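Local coordinates for riboflavin kinase, putative (Trypanosoma brucei, PDB 3BNW), which probably catalyses the ATP-dependent phosphorylation of riboflavin to FMN, at residues A[66-71]-A[113-118]. Residues are numbered along the deposited sequence; the frame is centred on the assembly and turned at random.
Sequences VSQVPG and GAVVKI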
ATOM      1  N   VAL A  66      -8.957   0.348   5.855  1.00 23.25           N
ATOM      2  CA  VAL A  66      -9.803   1.330   5.184  1.00 23.93           C
ATOM      3  C   VAL A  66     -10.886   1.790   6.158  1.00 24.42           C
ATOM      4  O   VAL A  66     -11.499   0.975   6.845  1.00 23.87           O
ATOM      5  CB  VAL A  66     -10.423   0.750   3.883  1.00 23.89           C
ATOM      6  CG1 VAL A  66     -11.457   1.697   3.294  1.00 24.20           C
ATOM      7  CG2 VAL A  66      -9.334   0.479   2.872  1.00 23.87           C
ATOM      8  N   SER A  67     -11.092   3.104   6.217  1.00 25.66           N
ATOM      9  CA  SER A  67     -11.940   3.726   7.229  1.00 26.81           C
ATOM     10  C   SER A  67     -12.614   4.973   6.677  1.00 27.77           C
ATOM     11  O   SER A  67     -12.168   5.539   5.676  1.00 27.45           O
ATOM     12  CB  SER A  67     -11.109   4.117   8.458  1.00 27.01           C
ATOM     13  OG  SER A  67     -10.616   2.980   9.148  1.00 27.63           O
ATOM     14  N   GLN A  68     -13.686   5.390   7.348  1.00 29.30           N
ATOM     15  CA  GLN A  68     -14.441   6.592   6.984  1.00 30.47           C
ATOM     16  C   GLN A  68     -14.873   6.577   5.509  1.00 31.16           C
ATOM     17  O   GLN A  68     -14.693   7.552   4.774  1.00 31.07           O
ATOM     18  CB  GLN A  68     -13.631   7.852   7.331  1.00 30.47           C
ATOM     19  CG  GLN A  68     -13.448   8.051   8.833  1.00 30.63           C
ATOM     20  CD  GLN A  68     -12.649   9.297   9.175  1.00 30.99           C
ATOM     21  OE1 GLN A  68     -11.632   9.594   8.541  1.00 32.21           O
ATOM     22  NE2 GLN A  68     -13.099  10.028  10.191  1.00 30.59           N
ATOM     23  N   VAL A  69     -15.449   5.454   5.090  1.00 32.15           N
ATOM     24  CA  VAL A  69     -15.923   5.297   3.723  1.00 33.05           C
ATOM     25  C   VAL A  69     -17.257   6.034   3.592  1.00 33.57           C
ATOM     26  O   VAL A  69     -18.168   5.781   4.376  1.00 33.63           O
ATOM     27  CB  VAL A  69     -16.110   3.813   3.353  1.00 32.84           C
ATOM     28  CG1 VAL A  69     -16.600   3.674   1.913  1.00 32.56           C
ATOM     29  CG2 VAL A  69     -14.806   3.050   3.556  1.00 33.00           C
ATOM     30  N   PRO A  70     -17.368   6.964   2.622  1.00 34.30           N
ATOM     31  CA  PRO A  70     -18.625   7.688   2.407  1.00 34.41           C
ATOM     32  C   PRO A  70     -19.844   6.762   2.370  1.00 35.11           C
ATOM     33  O   PRO A  70     -19.862   5.797   1.609  1.00 35.14           O
ATOM     34  CB  PRO A  70     -18.411   8.361   1.047  1.00 34.54           C
ATOM     35  CG  PRO A  70     -16.937   8.555   0.950  1.00 34.51           C
ATOM     36  CD  PRO A  70     -16.310   7.406   1.688  1.00 34.36           C
ATOM     37  N   GLY A  71     -20.840   7.045   3.207  1.00 35.92           N
ATOM     38  CA  GLY A  71     -22.034   6.203   3.310  1.00 36.69           C
ATOM     39  C   GLY A  71     -21.924   5.173   4.421  1.00 37.32           C
ATOM     40  O   GLY A  71     -22.882   4.951   5.166  1.00 37.30           O
ATOM     41  N   GLY A 113     -12.373   8.715  -1.315  1.00 26.38           N
ATOM     42  CA  GLY A 113     -12.668   9.636  -0.216  1.00 25.87           C
ATOM     43  C   GLY A 113     -12.583   8.988   1.156  1.00 25.10           C
ATOM     44  O   GLY A 113     -12.826   9.645   2.166  1.00 25.32           O
ATOM     45  N   ALA A 114     -12.248   7.700   1.190  1.00 24.22           N
ATOM     46  CA  ALA A 114     -12.039   6.981   2.437  1.00 23.49           C
ATOM     47  C   ALA A 114     -10.601   7.170   2.876  1.00 23.10           C
ATOM     48  O   ALA A 114      -9.707   7.318   2.042  1.00 23.15           O
ATOM     49  CB  ALA A 114     -12.334   5.503   2.255  1.00 23.37           C
ATOM     50  N   VAL A 115     -10.377   7.168   4.184  1.00 22.57           N
ATOM     51  CA  VAL A 115      -9.024   7.256   4.710  1.00 22.13           C
ATOM     52  C   VAL A 115      -8.400   5.864   4.684  1.00 21.87           C
ATOM     53  O   VAL A 115      -8.966   4.898   5.184  1.00 21.49           O
ATOM     54  CB  VAL A 115      -8.987   7.839   6.145  1.00 22.19           C
ATOM     55  CG1 VAL A 115      -7.548   7.934   6.643  1.00 21.35           C
ATOM     56  CG2 VAL A 115      -9.652   9.210   6.180  1.00 21.20           C
ATOM     57  N   VAL A 116      -7.235   5.765   4.069  1.00 22.20           N
ATOM     58  CA  VAL A 116      -6.496   4.518   4.060  1.00 22.73           C
ATOM     59  C   VAL A 116      -5.250   4.696   4.914  1.00 22.76           C
ATOM     60  O   VAL A 116      -4.578   5.726   4.849  1.00 23.08           O
ATOM     61  CB  VAL A 116      -6.120   4.066   2.624  1.00 22.67           C
ATOM     62  CG1 VAL A 116      -5.306   5.130   1.912  1.00 23.02           C
ATOM     63  CG2 VAL A 116      -5.350   2.759   2.670  1.00 23.18           C
ATOM     64  N   LYS A 117      -4.964   3.691   5.730  1.00 22.70           N
ATOM     65  CA  LYS A 117      -3.774   3.677   6.548  1.00 22.91           C
ATOM     66  C   LYS A 117      -2.991   2.443   6.157  1.00 22.68           C
ATOM     67  O   LYS A 117      -3.565   1.364   6.075  1.00 22.80           O
ATOM     68  CB  LYS A 117      -4.160   3.618   8.029  1.00 23.16           C
ATOM     69  CG  LYS A 117      -4.995   4.796   8.505  1.00 22.96           C
ATOM     70  CD  LYS A 117      -5.489   4.591   9.929  1.00 23.09           C
ATOM     71  CE  LYS A 117      -6.671   5.506  10.257  1.00 22.55           C
ATOM     72  NZ  LYS A 117      -7.221   5.253  11.618  1.00 22.27           N
ATOM     73  N   ILE A 118      -1.697   2.597   5.891  1.00 22.88           N
ATOM     74  CA  ILE A 118      -0.861   1.444   5.551  1.00 23.30           C
ATOM     75  C   ILE A 118       0.449   1.441   6.332  1.00 23.52           C
ATOM     76  O   ILE A 118       1.013   2.496   6.621  1.00 23.70           O
ATOM     77  CB  ILE A 118      -0.574   1.336   4.017  1.00 23.09           C
ATOM     78  CG1 ILE A 118       0.101   2.598   3.480  1.00 23.88           C
ATOM     79  CG2 ILE A 118      -1.867   1.075   3.242  1.00 22.77           C
ATOM     80  CD1 ILE A 118       0.728   2.419   2.102  1.00 23.82           C
TER
HETATM   81  O   HOH W   1      -8.183   3.442   7.551  1.00 65.87           O
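Ser67 and Val115 exchange two backbone hydrogen bonds, forming one antiparallel hydrogen-bonded pair where strand 115-126 begins. Ser67 N donates to Val115 O at 3.0 Å, and Val115 N returns a bond of 2.8 Å to Ser67 O, bent to 134° at the hydrogen. A water bound to Ser67 OG also donates to Val115 O, giving that carbonyl two donors. Ser67 OG, turned back beside its own backbone N, in addition bonds Ser76 OG on the adjoining strand 75-87.

Beyond Ser67 the regular pairing breaks down. Gln68 adopts left-handed backbone angles (phi/psi 53°/49°), and its carbonyl receives a CA-H contact from Ala114, with Ala114 CA 3.6 Å from Gln68 O. The extended Gln68 side chain runs alongside Val115 and sets OE1 3.1 Å from Val115 CG2, a close polar-apolar approach.

Apolar contacts gather around Ala114 CB, which meets Val69 CG2 at 3.7 Å and Val66 CG1 at 4.0 Å. Val66 and Val69 also touch Phe111, and Phe103 rests against both Val66 and Val116, members of a non-hydrogen-bonded pair. Pro70 CD reaches the edge of this cluster, near the Gly113-Ala114 peptide.

Strand 115-126 is also paired with strand 18-25, so the contact lies inside the antiparallel sheet of the riboflavin kinase fold. Between 66-71 and 113-118 the hydrogen bonds come from Ser67-Val115 and a bridging water, and the pairing continues through Lys117 and Thr65; in the other direction, the 68-70 segment is held to Ala114 mainly by van der Waals packing.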